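Local coordinates for alkylpurine DNA glycosylase AlkC (Pseudomonas fluorescens, PDB 5VHV), which removes alkylated purine bases from damaged DNA as a base excision repair glycosylase that works without flipping the base out of the double helix, at residues A[118-121]-A[122-126]; A[175-178]-A[179-183]. All coordinates share one frame; numbering follows the deposited sequence.

Both contacts are local, each lying mainly on one short helix in the alpha-helical DNA alkylation repair region. Following the chain from its N terminus, interaction 1 comes first, in helix 119-126 between helices 100-110 and 128-138; interaction 2 follows in helix 175-181, just ahead of helix 187-201. They lie in series, neither nested nor crossing, and each closes only local turns. Their nearest atoms are about 7 Å apart and do not touch, yet both pack on helix 128-138, where Met135 meets Leu124 of interaction 1 and Ile177 of interaction 2. This packing of neighbouring helices is consistent with the HEAT-like solenoid of the family.

Interaction 1 of 2, residues A[118-121]-A[122-126]; sequences FAIR and HFLLH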
ATOM      1  N   PHE A 118       2.946 -11.162   5.176  1.00 12.81           N
ATOM      2  CA  PHE A 118       4.239 -11.026   5.850  1.00 11.51           C
ATOM      3  C   PHE A 118       4.974 -12.360   5.919  1.00 12.49           C
ATOM      4  O   PHE A 118       6.187 -12.427   5.673  1.00 14.63           O
ATOM      5  CB  PHE A 118       4.033 -10.448   7.250  1.00 13.05           C
ATOM      6  CG  PHE A 118       3.293  -9.148   7.233  1.00 12.17           C
ATOM      7  CD1 PHE A 118       3.844  -8.058   6.575  1.00 14.84           C
ATOM      8  CD2 PHE A 118       2.058  -9.019   7.832  1.00 15.41           C
ATOM      9  CE1 PHE A 118       3.169  -6.869   6.517  1.00 13.70           C
ATOM     10  CE2 PHE A 118       1.375  -7.828   7.782  1.00 19.99           C
ATOM     11  CZ  PHE A 118       1.928  -6.753   7.118  1.00 15.12           C
ATOM     12  N   ALA A 119       4.251 -13.424   6.257  1.00 12.63           N
ATOM     13  CA  ALA A 119       4.886 -14.725   6.457  1.00 12.48           C
ATOM     14  C   ALA A 119       5.504 -15.251   5.160  1.00 12.13           C
ATOM     15  O   ALA A 119       6.591 -15.830   5.174  1.00 12.61           O
ATOM     16  CB  ALA A 119       3.848 -15.705   7.015  1.00 13.64           C
ATOM     17  N   ILE A 120       4.825 -15.064   4.024  1.00 12.84           N
ATOM     18  CA  ILE A 120       5.324 -15.662   2.793  1.00 13.01           C
ATOM     19  C   ILE A 120       6.656 -15.044   2.398  1.00 14.29           C
ATOM     20  O   ILE A 120       7.473 -15.695   1.734  1.00 15.01           O
ATOM     21  CB  ILE A 120       4.285 -15.525   1.665  1.00 12.63           C
ATOM     22  CG1 ILE A 120       4.652 -16.403   0.464  1.00 15.07           C
ATOM     23  CG2 ILE A 120       4.125 -14.066   1.210  1.00 14.41           C
ATOM     24  CD1 ILE A 120       4.525 -17.893   0.726  1.00 13.08           C
ATOM     25  N   ARG A 121       6.932 -13.815   2.848  1.00 13.17           N
ATOM     26  CA  ARG A 121       8.170 -13.143   2.463  1.00 13.42           C
ATOM     27  C   ARG A 121       9.395 -13.776   3.111  1.00 11.99           C
ATOM     28  O   ARG A 121      10.482 -13.737   2.529  1.00 14.71           O
ATOM     29  CB  ARG A 121       8.067 -11.647   2.790  1.00 13.47           C
ATOM     30  CG  ARG A 121       6.963 -10.984   1.952  1.00 14.13           C
ATOM     31  CD  ARG A 121       6.716  -9.534   2.347  1.00 14.39           C
ATOM     32  NE  ARG A 121       7.662  -8.533   1.851  1.00 14.34           N
ATOM     33  CZ  ARG A 121       7.660  -8.056   0.603  1.00 12.13           C
ATOM     34  NH1 ARG A 121       6.811  -8.550  -0.293  1.00 14.00           N
ATOM     35  NH2 ARG A 121       8.493  -7.065   0.247  1.00 16.99           N
ATOM     36  N   HIS A 122       9.245 -14.400   4.289  0.91 12.48           N
ATOM     37  CA  HIS A 122      10.369 -15.136   4.860  1.00 13.57           C
ATOM     38  C   HIS A 122      10.730 -16.320   3.984  1.00 14.96           C
ATOM     39  O   HIS A 122      11.916 -16.654   3.830  1.00 17.08           O
ATOM     40  CB  HIS A 122      10.043 -15.595   6.281  1.00 16.80           C
ATOM     41  CG  HIS A 122       9.834 -14.455   7.227  0.96 17.11           C
ATOM     42  ND1 HIS A 122      10.886 -13.766   7.801  1.00 24.39           N
ATOM     43  CD2 HIS A 122       8.707 -13.831   7.631  0.85 13.74           C
ATOM     44  CE1 HIS A 122      10.406 -12.788   8.550  0.73 20.30           C
ATOM     45  NE2 HIS A 122       9.085 -12.806   8.466  0.81 16.92           N
ATOM     46  N   PHE A 123       9.721 -16.963   3.388  1.00 14.28           N
ATOM     47  CA  PHE A 123       9.984 -18.085   2.493  1.00 14.84           C
ATOM     48  C   PHE A 123      10.549 -17.590   1.165  1.00 15.44           C
ATOM     49  O   PHE A 123      11.456 -18.211   0.609  1.00 16.84           O
ATOM     50  CB  PHE A 123       8.709 -18.905   2.275  1.00 13.03           C
ATOM     51  CG  PHE A 123       8.265 -19.701   3.488  1.00 14.38           C
ATOM     52  CD1 PHE A 123       8.740 -20.993   3.718  1.00 18.55           C
ATOM     53  CD2 PHE A 123       7.372 -19.159   4.381  1.00 13.75           C
ATOM     54  CE1 PHE A 123       8.310 -21.726   4.823  1.00 18.05           C
ATOM     55  CE2 PHE A 123       6.931 -19.882   5.500  1.00 14.38           C
ATOM     56  CZ  PHE A 123       7.411 -21.162   5.722  1.00 14.40           C
ATOM     57  N   LEU A 124      10.053 -16.454   0.652  1.00 14.70           N
ATOM     58  CA  LEU A 124      10.631 -15.907  -0.572  1.00 14.68           C
ATOM     59  C   LEU A 124      12.084 -15.508  -0.363  1.00 15.38           C
ATOM     60  O   LEU A 124      12.888 -15.571  -1.302  1.00 16.30           O
ATOM     61  CB  LEU A 124       9.803 -14.720  -1.063  1.00 12.66           C
ATOM     62  CG  LEU A 124       8.459 -15.091  -1.705  1.00 14.49           C
ATOM     63  CD1 LEU A 124       7.575 -13.869  -1.794  1.00 15.44           C
ATOM     64  CD2 LEU A 124       8.633 -15.699  -3.105  1.00 15.35           C
ATOM     65  N   LEU A 125      12.447 -15.127   0.866  1.00 14.99           N
ATOM     66  CA  LEU A 125      13.822 -14.711   1.138  1.00 15.56           C
ATOM     67  C   LEU A 125      14.755 -15.910   1.192  1.00 15.10           C
ATOM     68  O   LEU A 125      15.843 -15.894   0.595  1.00 18.04           O
ATOM     69  CB  LEU A 125      13.877 -13.922   2.448  1.00 22.01           C
ATOM     70  CG  LEU A 125      15.254 -13.353   2.806  1.00 23.78           C
ATOM     71  CD1 LEU A 125      15.724 -12.322   1.757  1.00 28.04           C
ATOM     72  CD2 LEU A 125      15.200 -12.747   4.213  1.00 24.03           C
ATOM     73  N   HIS A 126      14.339 -16.973   1.894  1.00 15.97           N
ATOM     74  CA  HIS A 126      15.200 -18.132   2.133  1.00 18.45           C
ATOM     75  C   HIS A 126      15.086 -19.215   1.062  1.00 18.14           C
ATOM     76  O   HIS A 126      16.057 -19.962   0.844  1.00 17.44           O
ATOM     77  CB  HIS A 126      14.868 -18.736   3.505  1.00 19.24           C
ATOM     78  CG  HIS A 126      15.867 -19.755   3.981  1.00 47.98           C
ATOM     79  ND1 HIS A 126      15.759 -21.100   3.691  1.00 48.96           N
ATOM     80  CD2 HIS A 126      16.989 -19.625   4.732  1.00 55.09           C
ATOM     81  CE1 HIS A 126      16.772 -21.751   4.238  1.00 51.96           C
ATOM     82  NE2 HIS A 126      17.534 -20.879   4.874  1.00 35.23           N
TER
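Ile120 and Leu124 sit one turn apart on helix 119-126, joined by a backbone hydrogen bond from Leu124 N to Ile120 O (2.9 Å). The donor lies in the carbonyl plane and the N-H...O angle of 158° is close to straight. Their side chains meet more lightly, Ile120 CG1 standing 4.5 Å from Leu124 CD1, and these branched apolar groups share Thr131 of helix 128-138 as a neighbour. The next bond along, from Leu125 N to Arg121 O (2.9 Å), is more bent.

Ala119 O serves several groups. It accepts His122 N at 3.1 Å, from above the carbonyl plane, and it also stands 3.5 Å from Phe123 CD2, at the ring edge. The edge of the imidazole faces the same oxygen in plane, and its C-H probably adds a weak attraction to Ala119 O. His122 CG is anti to its own carbonyl carbon (chi1 -64°), which turns the ring back along the helix and puts CD2 3.5 Å from Phe118 O, an oxygen already bonded to Arg121 N. The small side chain of Ala119 suits its place against Pro89 and Ala93 of helix 87-95, while the broad ring of Phe123 packs on Met104 of helix 100-110.

Arg121 has a buried side chain bent at chi3, and its donors are met outside this helix. NH1 bonds to the carbonyl oxygens of Gly153 and Arg155, NH2 to that of Phe162, and NE makes a weak hydrogen bond to Ser161 OG. The loop so gripped carries Trp160, which lines the site of a bound polyether and touches Phe118. The backbone bonds thus hold the helix, while arginine, with several N-H groups directed at carbonyls, is likely to spread its buried charge over their dipoles and to fasten this loop to the helix.

Interaction 2 of 2, residues A[175-178]-A[179-183]; sequences ASIL and DHLKA
Ile177 and Leu181 lie side by side on helix 175-181, pointing the same way, with Ile177 CG2 4.1 Å from Leu181 CD1. This is the tight side: Leu181 CG also presses on Ile177 O at 3.3 Å. Branched apolar residues suit it, since Ile177 is buried against helix 128-138, whereas Leu178 and Leu181 fill the space toward helices 144-152 and 187-201. Beneath them Leu181 N bonds to Leu178 O (3.1 Å) from above the carbonyl plane, and only weakly to Ile177 O.

Toward solvent the packing gives way to polar groups. One face of the His180 ring covers Ser176 O, which lies 3.1 Å above the ring plane, offset toward its rim; ND1 is spent instead on Ser139 OG. The same Ser176 O accepts His180 N at 3.0 Å. Farther round, Asp179 and Lys182 form a salt bridge, NZ meeting OD1 from above the carboxylate plane at 2.8 Å. Lys182 CG sits between backbone N and carbonyl carbon (chi1 71°), setting the extended chain's course; a final bend (chi4 -69°) brings NZ also to Asp179 O (3.2 Å). Shortening Lys182 to an alanine removes NZ and is likely to leave the Asp179 carboxylate without its countercharge and Asp179 O without this donor. Apolar packing therefore anchors the helix, while on the exposed side an ammonium group probably offsets an acid's charge and steadies a carbonyl.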
ATOM      1  N   ALA A 175       6.442 -11.510 -13.279  1.00 18.61           N
ATOM      2  CA  ALA A 175       5.638 -10.966 -14.366  1.00 18.63           C
ATOM      3  C   ALA A 175       4.415 -11.830 -14.680  1.00 20.17           C
ATOM      4  O   ALA A 175       3.328 -11.295 -14.931  1.00 19.63           O
ATOM      5  CB  ALA A 175       6.491 -10.794 -15.622  1.00 19.81           C
ATOM      6  N   SER A 176       4.563 -13.166 -14.680  1.00 18.90           N
ATOM      7  CA  SER A 176       3.438 -14.000 -15.087  1.00 18.76           C
ATOM      8  C   SER A 176       2.338 -13.997 -14.029  1.00 18.68           C
ATOM      9  O   SER A 176       1.156 -14.148 -14.362  1.00 20.80           O
ATOM     10  CB  SER A 176       3.901 -15.429 -15.395  1.00 19.90           C
ATOM     11  OG  SER A 176       4.296 -16.133 -14.244  1.00 20.97           O
ATOM     12  N   ILE A 177       2.694 -13.814 -12.760  1.00 17.96           N
ATOM     13  CA  ILE A 177       1.671 -13.639 -11.733  1.00 20.58           C
ATOM     14  C   ILE A 177       0.823 -12.428 -12.056  1.00 22.88           C
ATOM     15  O   ILE A 177      -0.412 -12.501 -12.088  1.00 17.83           O
ATOM     16  CB  ILE A 177       2.305 -13.518 -10.338  1.00 17.06           C
ATOM     17  CG1 ILE A 177       2.866 -14.876  -9.921  1.00 18.78           C
ATOM     18  CG2 ILE A 177       1.272 -12.994  -9.315  1.00 19.60           C
ATOM     19  CD1 ILE A 177       3.689 -14.847  -8.676  1.00 19.70           C
ATOM     20  N   LEU A 178       1.475 -11.288 -12.317  1.00 17.75           N
ATOM     21  CA  LEU A 178       0.709 -10.080 -12.551  1.00 18.10           C
ATOM     22  C   LEU A 178      -0.076 -10.182 -13.856  1.00 20.74           C
ATOM     23  O   LEU A 178      -1.210  -9.682 -13.945  1.00 17.20           O
ATOM     24  CB  LEU A 178       1.633  -8.865 -12.548  1.00 19.11           C
ATOM     25  CG  LEU A 178       2.471  -8.682 -11.277  1.00 17.20           C
ATOM     26  CD1 LEU A 178       3.391  -7.480 -11.430  1.00 21.60           C
ATOM     27  CD2 LEU A 178       1.609  -8.561 -10.050  1.00 21.18           C
ATOM     28  N   ASP A 179       0.485 -10.854 -14.864  1.00 20.67           N
ATOM     29  CA  ASP A 179      -0.225 -10.998 -16.131  1.00 19.85           C
ATOM     30  C   ASP A 179      -1.503 -11.805 -15.957  1.00 19.53           C
ATOM     31  O   ASP A 179      -2.528 -11.490 -16.582  1.00 22.46           O
ATOM     32  CB  ASP A 179       0.686 -11.655 -17.180  1.00 21.72           C
ATOM     33  CG  ASP A 179       0.026 -11.756 -18.552  1.00 29.05           C
ATOM     34  OD1 ASP A 179      -0.362 -10.705 -19.106  1.00 26.98           O
ATOM     35  OD2 ASP A 179      -0.089 -12.893 -19.058  1.00 31.26           O
ATOM     36  N   HIS A 180      -1.459 -12.864 -15.134  1.00 21.23           N
ATOM     37  CA  HIS A 180      -2.649 -13.672 -14.900  1.00 20.40           C
ATOM     38  C   HIS A 180      -3.751 -12.857 -14.239  1.00 25.90           C
ATOM     39  O   HIS A 180      -4.930 -13.199 -14.369  1.00 24.22           O
ATOM     40  CB  HIS A 180      -2.358 -14.873 -14.006  1.00 22.47           C
ATOM     41  CG  HIS A 180      -1.517 -15.938 -14.639  1.00 65.50           C
ATOM     42  ND1 HIS A 180      -0.617 -16.695 -13.918  1.00 68.07           N
ATOM     43  CD2 HIS A 180      -1.464 -16.401 -15.910  1.00 75.29           C
ATOM     44  CE1 HIS A 180      -0.030 -17.564 -14.722  1.00 71.92           C
ATOM     45  NE2 HIS A 180      -0.527 -17.407 -15.936  1.00 74.80           N
ATOM     46  N   LEU A 181      -3.388 -11.805 -13.501  1.00 21.14           N
ATOM     47  CA  LEU A 181      -4.336 -11.089 -12.655  1.00 19.62           C
ATOM     48  C   LEU A 181      -4.748  -9.725 -13.220  1.00 19.52           C
ATOM     49  O   LEU A 181      -5.513  -9.007 -12.562  1.00 20.16           O
ATOM     50  CB  LEU A 181      -3.728 -10.927 -11.251  1.00 17.77           C
ATOM     51  CG  LEU A 181      -3.351 -12.225 -10.520  1.00 17.17           C
ATOM     52  CD1 LEU A 181      -2.654 -11.937  -9.165  1.00 17.43           C
ATOM     53  CD2 LEU A 181      -4.565 -13.105 -10.281  1.00 18.84           C
ATOM     54  N   LYS A 182      -4.293  -9.359 -14.432  1.00 20.09           N
ATOM     55  CA  LYS A 182      -4.447  -7.992 -14.941  1.00 18.95           C
ATOM     56  C   LYS A 182      -5.880  -7.665 -15.339  1.00 23.30           C
ATOM     57  O   LYS A 182      -6.156  -6.511 -15.698  1.00 23.66           O
ATOM     58  CB  LYS A 182      -3.547  -7.755 -16.151  1.00 23.15           C
ATOM     59  CG  LYS A 182      -3.980  -8.485 -17.428  1.00 26.40           C
ATOM     60  CD  LYS A 182      -2.953  -8.253 -18.532  1.00 27.72           C
ATOM     61  CE  LYS A 182      -3.271  -9.022 -19.795  1.00 28.77           C
ATOM     62  NZ  LYS A 182      -3.095 -10.485 -19.609  1.00 32.09           N
ATOM     63  N   ALA A 183      -6.778  -8.651 -15.326  1.00 21.79           N
ATOM     64  CA  ALA A 183      -8.201  -8.400 -15.532  1.00 23.05           C
ATOM     65  C   ALA A 183      -9.025  -9.121 -14.477  1.00 29.12           C
ATOM     66  O   ALA A 183     -10.147  -9.546 -14.747  1.00 23.58           O
ATOM     67  CB  ALA A 183      -8.641  -8.819 -16.936  1.00 26.57           C
TER